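Long-range contacts in beta-glucosidase (Chaetomella raphigera, PDB 6JXG), which probably hydrolyses terminal, non-reducing beta-D-glucosyl residues with release of beta-D-glucose, as a secreted family 3 glycoside hydrolase of cellulose degradation: residues D558-D563 with P647-G652; R570-Y575 with A699-I704. One frame throughout, in Å; residues are numbered along the deposited sequence.

In the fold
Both contacts join the fibronectin type III-like domain to the family 3 C-terminal domain, and their centres lie about 10 Å apart on one side of the chain's centre. Along the sequence the segments alternate: 558-563, 570-575, then 647-652 and 699-704. Contact 1 sets helix 559-564 against the start of strand 649-658, an outermost strand of the four-stranded antiparallel sheet; contact 2 sets the loop after that helix against the turn between strands 692-698 and 704-711, toward the opposite edge of the same sheet. Asp563 pairs with Arg702, Lys648 NZ reaches Ser701 O, and Tyr559 stacks on Phe573, so the two contacts form one continuous domain interface.

Contact 1 of 2, residues D558-D563 with P647-G652; sequences DYRHFD and PKQLRG
Tyr559 and Arg560, in the first turn of helix 559-564, reach the edge strand 649-658 of the fibronectin type III-like sheet. Arg560 leaves its CB with CG anti to the carbonyl carbon (chi1 -67°) and runs extended as far as NE. CG passes Lys648 O at 4.3 Å, NE lies 3.7 Å from Gln649 OE1, and NH2 at the tip donates to that same OE1 over 2.9 Å. The bond lies in the amide's carbonyl plane, on a lone pair, while the guanidinium and amide planes stand nearly perpendicular (87°). NH2 also gives to water 1, which donates onward to Leu650 O; Asp130, in the loop leading into helix 131-147, makes a salt bridge to NH1. Two acceptors thus hold NH2 although Arg651 NH1, a like charge, is near; Arg651 NE bonds Asp674 O.

The Tyr559 ring presents its edge to the strand: OH accepts from Leu650 N at 3.0 Å, a nearly straight bond (161°), and also bonds Asp130. Farther along the helix, Asp563 packs CB on Pro647 CG, and its OD2 makes a long salt bridge to Lys648 NZ, whose closer partners include Ser701 O. Arg702 pairs with Asp563 OD1. The carboxylate is also tied by water to the backbone just ahead of the strand: water 2 donates to Asp563 OD2 at 2.7 Å and accepts from Lys648 N at 3.1 Å.

Contact 2 of 2, residues R570-Y575 with A699-I704; sequences RFEFGY and ASSRDI
Glu572 and Ser700 meet through a short hydrogen bond, Ser700 OG donating to Glu572 OE2 at 2.5 Å, on the carboxylate's anti lone pair. Next to it, Phe573 O takes two bonds from one residue: Ser701 N donates at 3.1 Å and Ser701 OG at 2.8 Å, both in the carbonyl plane. The hydroxyl gets there because OG sits between the backbone N and the carbonyl carbon (chi1 64°). Glu572 bends at chi2, and its CG packs on Arg702 CB at 3.9 Å.

Behind these bonds stand two turns. Glu572 to Tyr575 form a type II beta turn, closed by Tyr575 N to Glu572 O, with Gly574 at positive phi (85°); a CB there would fall 3.3 Å from Ser700 CA. Opposite lies the turn joining strands 692-698 and 704-711 of the fibronectin type III-like domain, where Ser700 OG accepts from Arg702 N at 2.9 Å and Asp703 N at 2.8 Å, an ST turn and an ST motif on one oxygen. An alanine at Ser700 would leave those two amides without their acceptor and Glu572 OE2 without its donor, which is likely to let the turn and the carboxylate shift.

Farther out, Gln633 of strand 628-637 donates to Gly574 O, which also lies close to Ala699 O, another acceptor. Phe573, edge-on to Ser701 CB, meets the Trp82 ring, and the Arg702 side chain touches Pro569 and, on helix 559-564, Phe562.

Contact 1 of 2, residues D558-D563 with P647-G652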
ATOM      1  N   ASP A 558      11.704   7.973  -7.127  1.00 12.98           N
ATOM      2  CA  ASP A 558      10.574   8.476  -7.842  1.00 12.72           C
ATOM      3  C   ASP A 558      10.752   9.992  -8.157  1.00 12.51           C
ATOM      4  O   ASP A 558      11.825  10.408  -8.609  1.00 12.60           O
ATOM      5  CB  ASP A 558       9.232   8.113  -7.132  1.00 12.01           C
ATOM      6  CG  ASP A 558       8.024   8.210  -8.062  1.00 11.62           C
ATOM      7  OD1 ASP A 558       7.652   7.255  -8.836  1.00 12.91           O
ATOM      8  OD2 ASP A 558       7.432   9.294  -8.000  1.00 11.50           O
ATOM      9  N   TYR A 559       9.735  10.806  -7.910  1.00 12.33           N
ATOM     10  CA  TYR A 559       9.757  12.222  -8.342  1.00 12.85           C
ATOM     11  C   TYR A 559      10.895  13.045  -7.761  1.00 14.91           C
ATOM     12  O   TYR A 559      11.307  14.033  -8.359  1.00 12.88           O
ATOM     13  CB  TYR A 559       8.412  12.939  -8.087  1.00 12.57           C
ATOM     14  CG  TYR A 559       8.066  13.185  -6.617  1.00 12.51           C
ATOM     15  CD1 TYR A 559       8.250  14.416  -6.050  1.00 12.46           C
ATOM     16  CD2 TYR A 559       7.544  12.157  -5.815  1.00 12.20           C
ATOM     17  CE1 TYR A 559       7.972  14.670  -4.723  1.00 12.31           C
ATOM     18  CE2 TYR A 559       7.186  12.428  -4.525  1.00 11.23           C
ATOM     19  CZ  TYR A 559       7.449  13.665  -3.955  1.00 12.08           C
ATOM     20  OH  TYR A 559       7.148  13.898  -2.624  1.00 10.76           O
ATOM     21  N   ARG A 560      11.354  12.681  -6.565  1.00 16.05           N
ATOM     22  CA  ARG A 560      12.530  13.314  -5.957  1.00 14.99           C
ATOM     23  C   ARG A 560      13.742  13.246  -6.899  1.00 14.37           C
ATOM     24  O   ARG A 560      14.482  14.219  -7.022  1.00 13.27           O
ATOM     25  CB  ARG A 560      12.862  12.611  -4.640  1.00 14.88           C
ATOM     26  CG  ARG A 560      11.820  12.788  -3.528  1.00 15.15           C
ATOM     27  CD  ARG A 560      12.019  11.715  -2.425  1.00 15.27           C
ATOM     28  NE  ARG A 560      11.489  12.178  -1.130  1.00 14.81           N
ATOM     29  CZ  ARG A 560      10.200  12.211  -0.802  1.00 14.74           C
ATOM     30  NH1 ARG A 560       9.317  11.752  -1.666  1.00 14.77           N
ATOM     31  NH2 ARG A 560       9.792  12.783   0.354  1.00 14.75           N
ATOM     32  N   HIS A 561      13.921  12.113  -7.561  1.00 14.15           N
ATOM     33  CA  HIS A 561      14.952  11.964  -8.587  1.00 15.14           C
ATOM     34  C   HIS A 561      14.709  12.765  -9.839  1.00 15.48           C
ATOM     35  O   HIS A 561      15.620  13.481 -10.321  1.00 16.55           O
ATOM     36  CB  HIS A 561      15.170  10.497  -8.927  1.00 14.13           C
ATOM     37  CG  HIS A 561      16.018  10.262 -10.130  1.00 14.98           C
ATOM     38  ND1 HIS A 561      17.371  10.525 -10.177  1.00 15.92           N
ATOM     39  CD2 HIS A 561      15.695   9.726 -11.329  1.00 15.07           C
ATOM     40  CE1 HIS A 561      17.836  10.190 -11.371  1.00 15.25           C
ATOM     41  NE2 HIS A 561      16.840   9.690 -12.080  1.00 15.92           N
ATOM     42  N   PHE A 562      13.517  12.653 -10.376  1.00 14.11           N
ATOM     43  CA  PHE A 562      13.175  13.418 -11.598  1.00 14.89           C
ATOM     44  C   PHE A 562      13.421  14.897 -11.317  1.00 15.65           C
ATOM     45  O   PHE A 562      14.004  15.607 -12.197  1.00 15.99           O
ATOM     46  CB  PHE A 562      11.755  13.148 -12.076  1.00 14.06           C
ATOM     47  CG  PHE A 562      11.554  11.768 -12.623  1.00 12.44           C
ATOM     48  CD1 PHE A 562      11.516  11.549 -13.976  1.00 12.84           C
ATOM     49  CD2 PHE A 562      11.415  10.654 -11.762  1.00 12.89           C
ATOM     50  CE1 PHE A 562      11.326  10.304 -14.495  1.00 11.56           C
ATOM     51  CE2 PHE A 562      11.293   9.365 -12.287  1.00 11.77           C
ATOM     52  CZ  PHE A 562      11.231   9.188 -13.662  1.00 12.36           C
ATOM     53  N   ASP A 563      12.985  15.359 -10.130  1.00 14.16           N
ATOM     54  CA  ASP A 563      13.123  16.765  -9.787  1.00 16.32           C
ATOM     55  C   ASP A 563      14.639  17.112  -9.641  1.00 18.34           C
ATOM     56  O   ASP A 563      15.131  18.083 -10.233  1.00 18.35           O
ATOM     57  CB  ASP A 563      12.370  17.119  -8.479  1.00 16.18           C
ATOM     58  CG  ASP A 563      10.889  16.982  -8.591  1.00 16.23           C
ATOM     59  OD1 ASP A 563      10.368  16.839  -9.720  1.00 17.87           O
ATOM     60  OD2 ASP A 563      10.188  17.098  -7.531  1.00 16.56           O
ATOM     61  N   PRO A 647      14.403  18.630  -3.936  1.00 15.88           N
ATOM     62  CA  PRO A 647      13.889  20.006  -4.007  1.00 16.99           C
ATOM     63  C   PRO A 647      12.503  20.203  -3.439  1.00 16.76           C
ATOM     64  O   PRO A 647      12.289  21.202  -2.815  1.00 16.23           O
ATOM     65  CB  PRO A 647      13.882  20.330  -5.504  1.00 17.12           C
ATOM     66  CG  PRO A 647      14.700  19.277  -6.152  1.00 17.14           C
ATOM     67  CD  PRO A 647      14.852  18.110  -5.236  1.00 15.60           C
ATOM     68  N   LYS A 648      11.638  19.189  -3.570  1.00 16.14           N
ATOM     69  CA  LYS A 648      10.237  19.247  -3.147  1.00 17.66           C
ATOM     70  C   LYS A 648       9.923  17.897  -2.471  1.00 15.85           C
ATOM     71  O   LYS A 648      10.245  16.791  -2.999  1.00 14.86           O
ATOM     72  CB  LYS A 648       9.297  19.348  -4.391  1.00 18.39           C
ATOM     73  CG  LYS A 648       9.008  20.751  -4.943  1.00 20.93           C
ATOM     74  CD  LYS A 648       8.136  20.746  -6.212  1.00 21.03           C
ATOM     75  CE  LYS A 648       8.949  20.234  -7.408  1.00 23.21           C
ATOM     76  NZ  LYS A 648       8.464  20.394  -8.792  1.00 24.60           N
ATOM     77  N   GLN A 649       9.267  17.947  -1.325  1.00 14.28           N
ATOM     78  CA  GLN A 649       8.825  16.694  -0.665  1.00 13.18           C
ATOM     79  C   GLN A 649       7.393  16.880  -0.223  1.00 12.31           C
ATOM     80  O   GLN A 649       7.075  17.869   0.469  1.00 12.22           O
ATOM     81  CB  GLN A 649       9.656  16.487   0.575  1.00 14.80           C
ATOM     82  CG  GLN A 649      11.061  16.066   0.246  1.00 16.04           C
ATOM     83  CD  GLN A 649      11.781  15.580   1.459  1.00 16.93           C
ATOM     84  OE1 GLN A 649      11.759  14.399   1.766  1.00 19.82           O
ATOM     85  NE2 GLN A 649      12.406  16.477   2.170  1.00 19.11           N
ATOM     86  N   LEU A 650       6.526  15.940  -0.584  1.00 11.66           N
ATOM     87  CA  LEU A 650       5.140  16.027  -0.233  1.00  9.91           C
ATOM     88  C   LEU A 650       5.023  16.067   1.260  1.00  9.80           C
ATOM     89  O   LEU A 650       5.595  15.196   1.907  1.00  9.70           O
ATOM     90  CB  LEU A 650       4.378  14.795  -0.731  1.00 10.42           C
ATOM     91  CG  LEU A 650       2.875  14.889  -0.588  1.00 10.42           C
ATOM     92  CD1 LEU A 650       2.161  15.891  -1.461  1.00 10.40           C
ATOM     93  CD2 LEU A 650       2.162  13.532  -0.612  1.00 11.01           C
ATOM     94  N   ARG A 651       4.333  17.076   1.795  1.00 10.49           N
ATOM     95  CA  ARG A 651       4.042  17.150   3.233  1.00 11.62           C
ATOM     96  C   ARG A 651       2.611  17.490   3.592  1.00 11.21           C
ATOM     97  O   ARG A 651       2.283  17.768   4.786  1.00 11.77           O
ATOM     98  CB  ARG A 651       5.041  18.111   3.938  1.00 11.74           C
ATOM     99  CG  ARG A 651       6.499  17.714   3.839  1.00 13.11           C
ATOM    100  CD  ARG A 651       6.835  16.407   4.557  1.00 13.77           C
ATOM    101  NE  ARG A 651       8.245  16.237   4.836  1.00 14.55           N
ATOM    102  CZ  ARG A 651       9.000  15.199   4.503  1.00 14.58           C
ATOM    103  NH1 ARG A 651       8.506  14.153   3.825  1.00 16.47           N
ATOM    104  NH2 ARG A 651      10.257  15.199   4.844  1.00 13.35           N
ATOM    105  N   GLY A 652       1.720  17.408   2.618  1.00 10.87           N
ATOM    106  CA  GLY A 652       0.302  17.653   2.887  1.00 11.02           C
ATOM    107  C   GLY A 652      -0.526  17.354   1.651  1.00 10.52           C
ATOM    108  O   GLY A 652      -0.047  17.498   0.545  1.00  9.50           O
TER
HETATM  109  O   HOH W   1       7.110  13.014   1.075  1.00 12.58           O
HETATM  110  O   HOH W   2      11.690  16.702  -5.335  1.00 14.54           O
HETATM  111  O   HOH W   3      10.086  19.473 -10.618  1.00 24.33           O

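Contact 2 of 2, residues R570-Y575 with A699-I704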
ATOM      1  N   ARG A 570       6.739  11.883 -18.101  1.00 14.11           N
ATOM      2  CA  ARG A 570       5.592  12.041 -18.972  1.00 13.29           C
ATOM      3  C   ARG A 570       4.402  12.496 -18.157  1.00 14.33           C
ATOM      4  O   ARG A 570       3.777  13.497 -18.486  1.00 15.86           O
ATOM      5  CB  ARG A 570       5.317  10.784 -19.728  1.00 14.13           C
ATOM      6  CG  ARG A 570       4.008  10.791 -20.481  1.00 14.79           C
ATOM      7  CD  ARG A 570       3.952  11.987 -21.479  1.00 16.42           C
ATOM      8  NE  ARG A 570       4.941  11.819 -22.521  1.00 18.10           N
ATOM      9  CZ  ARG A 570       5.450  12.805 -23.260  1.00 21.24           C
ATOM     10  NH1 ARG A 570       5.077  14.060 -23.095  1.00 23.22           N
ATOM     11  NH2 ARG A 570       6.358  12.533 -24.174  1.00 22.41           N
ATOM     12  N   PHE A 571       4.083  11.768 -17.086  1.00 12.52           N
ATOM     13  CA  PHE A 571       3.068  12.196 -16.128  1.00 12.19           C
ATOM     14  C   PHE A 571       3.732  12.116 -14.744  1.00 13.22           C
ATOM     15  O   PHE A 571       4.250  11.047 -14.365  1.00 13.02           O
ATOM     16  CB  PHE A 571       1.863  11.295 -16.206  1.00 12.45           C
ATOM     17  CG  PHE A 571       1.244  11.237 -17.591  1.00 12.12           C
ATOM     18  CD1 PHE A 571       0.689  12.376 -18.135  1.00 12.52           C
ATOM     19  CD2 PHE A 571       1.193  10.043 -18.288  1.00 11.26           C
ATOM     20  CE1 PHE A 571       0.088  12.339 -19.429  1.00 12.53           C
ATOM     21  CE2 PHE A 571       0.587   9.998 -19.541  1.00 11.79           C
ATOM     22  CZ  PHE A 571       0.056  11.157 -20.106  1.00 11.61           C
ATOM     23  N   GLU A 572       3.777  13.262 -14.056  1.00 12.18           N
ATOM     24  CA  GLU A 572       4.428  13.366 -12.787  1.00 12.28           C
ATOM     25  C   GLU A 572       3.637  12.760 -11.624  1.00 11.75           C
ATOM     26  O   GLU A 572       2.388  12.610 -11.664  1.00 11.18           O
ATOM     27  CB  GLU A 572       4.753  14.841 -12.507  1.00 13.29           C
ATOM     28  CG  GLU A 572       3.529  15.706 -12.240  1.00 12.89           C
ATOM     29  CD  GLU A 572       2.865  16.356 -13.466  1.00 14.62           C
ATOM     30  OE1 GLU A 572       3.130  15.944 -14.614  1.00 15.06           O
ATOM     31  OE2 GLU A 572       2.043  17.256 -13.233  1.00 14.13           O
ATOM     32  N   PHE A 573       4.361  12.453 -10.562  1.00 11.54           N
ATOM     33  CA  PHE A 573       3.745  12.133  -9.273  1.00 11.30           C
ATOM     34  C   PHE A 573       2.726  13.215  -8.924  1.00 11.41           C
ATOM     35  O   PHE A 573       3.032  14.383  -9.021  1.00 11.77           O
ATOM     36  CB  PHE A 573       4.827  12.025  -8.217  1.00 10.63           C
ATOM     37  CG  PHE A 573       4.331  11.786  -6.794  1.00 11.23           C
ATOM     38  CD1 PHE A 573       4.117  10.477  -6.288  1.00 11.98           C
ATOM     39  CD2 PHE A 573       4.031  12.864  -5.972  1.00 11.72           C
ATOM     40  CE1 PHE A 573       3.648  10.262  -4.994  1.00 13.51           C
ATOM     41  CE2 PHE A 573       3.596  12.640  -4.660  1.00 12.21           C
ATOM     42  CZ  PHE A 573       3.412  11.339  -4.165  1.00 12.53           C
ATOM     43  N   GLY A 574       1.532  12.778  -8.533  1.00 11.52           N
ATOM     44  CA  GLY A 574       0.462  13.674  -8.107  1.00 12.69           C
ATOM     45  C   GLY A 574      -0.379  14.239  -9.214  1.00 11.59           C
ATOM     46  O   GLY A 574      -1.316  14.998  -8.978  1.00 10.29           O
ATOM     47  N   TYR A 575      -0.068  13.835 -10.444  1.00 12.35           N
ATOM     48  CA  TYR A 575      -0.898  14.234 -11.599  1.00 12.64           C
ATOM     49  C   TYR A 575      -2.206  13.463 -11.797  1.00 12.98           C
ATOM     50  O   TYR A 575      -2.314  12.208 -11.691  1.00 12.22           O
ATOM     51  CB  TYR A 575      -0.031  14.132 -12.874  1.00 13.68           C
ATOM     52  CG  TYR A 575      -0.759  14.350 -14.166  1.00 15.78           C
ATOM     53  CD1 TYR A 575      -1.238  13.281 -14.876  1.00 15.01           C
ATOM     54  CD2 TYR A 575      -0.858  15.625 -14.731  1.00 17.75           C
ATOM     55  CE1 TYR A 575      -1.852  13.463 -16.078  1.00 16.05           C
ATOM     56  CE2 TYR A 575      -1.462  15.798 -15.964  1.00 18.34           C
ATOM     57  CZ  TYR A 575      -1.954  14.702 -16.618  1.00 16.62           C
ATOM     58  OH  TYR A 575      -2.592  14.800 -17.815  1.00 18.96           O
ATOM     59  N   ALA A 699      -1.642  21.241  -7.913  1.00 12.18           N
ATOM     60  CA  ALA A 699      -2.399  20.122  -8.369  1.00 12.12           C
ATOM     61  C   ALA A 699      -1.558  18.849  -8.611  1.00 12.12           C
ATOM     62  O   ALA A 699      -2.133  17.798  -8.861  1.00 12.59           O
ATOM     63  CB  ALA A 699      -3.123  20.551  -9.635  1.00 12.12           C
ATOM     64  N   SER A 700      -0.239  18.931  -8.484  1.00 11.37           N
ATOM     65  CA  SER A 700       0.679  17.837  -8.735  1.00 12.29           C
ATOM     66  C   SER A 700       2.056  18.263  -8.229  1.00 12.48           C
ATOM     67  O   SER A 700       2.215  19.397  -7.793  1.00 12.66           O
ATOM     68  CB  SER A 700       0.752  17.408 -10.225  1.00 13.26           C
ATOM     69  OG  SER A 700       1.708  18.147 -10.904  1.00 12.93           O
ATOM     70  N   SER A 701       3.023  17.333  -8.222  1.00 11.92           N
ATOM     71  CA  SER A 701       4.399  17.675  -7.956  1.00 11.26           C
ATOM     72  C   SER A 701       5.006  18.659  -8.926  1.00 12.50           C
ATOM     73  O   SER A 701       6.081  19.165  -8.639  1.00 14.14           O
ATOM     74  CB  SER A 701       5.363  16.444  -7.904  1.00 10.88           C
ATOM     75  OG  SER A 701       5.486  15.732  -9.120  1.00  9.73           O
ATOM     76  N   ARG A 702       4.420  18.884 -10.069  1.00 13.62           N
ATOM     77  CA  ARG A 702       4.909  19.867 -11.029  1.00 15.94           C
ATOM     78  C   ARG A 702       3.925  20.970 -11.398  1.00 17.59           C
ATOM     79  O   ARG A 702       4.403  22.005 -11.879  1.00 19.77           O
ATOM     80  CB  ARG A 702       5.433  19.159 -12.311  1.00 16.57           C
ATOM     81  CG  ARG A 702       6.736  18.446 -11.972  1.00 16.37           C
ATOM     82  CD  ARG A 702       7.495  17.966 -13.167  1.00 17.39           C
ATOM     83  NE  ARG A 702       8.660  17.247 -12.699  1.00 15.76           N
ATOM     84  CZ  ARG A 702       9.869  17.289 -13.278  1.00 16.81           C
ATOM     85  NH1 ARG A 702      10.110  17.959 -14.464  1.00 15.96           N
ATOM     86  NH2 ARG A 702      10.806  16.664 -12.694  1.00 14.87           N
ATOM     87  N   ASP A 703       2.608  20.788 -11.163  1.00 15.55           N
ATOM     88  CA  ASP A 703       1.609  21.850 -11.420  1.00 15.08           C
ATOM     89  C   ASP A 703       1.385  22.728 -10.158  1.00 14.24           C
ATOM     90  O   ASP A 703       0.382  22.628  -9.416  1.00 13.60           O
ATOM     91  CB  ASP A 703       0.358  21.210 -11.947  1.00 14.50           C
ATOM     92  CG  ASP A 703      -0.679  22.181 -12.404  1.00 14.35           C
ATOM     93  OD1 ASP A 703      -0.357  23.381 -12.474  1.00 16.28           O
ATOM     94  OD2 ASP A 703      -1.829  21.788 -12.718  1.00 13.24           O
ATOM     95  N   ILE A 704       2.425  23.494  -9.874  1.00 15.33           N
ATOM     96  CA  ILE A 704       2.487  24.306  -8.714  1.00 14.97           C
ATOM     97  C   ILE A 704       1.839  25.650  -9.035  1.00 16.00           C
ATOM     98  O   ILE A 704       2.236  26.370  -9.982  1.00 13.10           O
ATOM     99  CB  ILE A 704       3.928  24.510  -8.254  1.00 14.77           C
ATOM    100  CG1 ILE A 704       4.581  23.160  -7.851  1.00 15.42           C
ATOM    101  CG2 ILE A 704       3.930  25.468  -7.075  1.00 14.29           C
ATOM    102  CD1 ILE A 704       3.844  22.396  -6.759  1.00 14.33           C
TER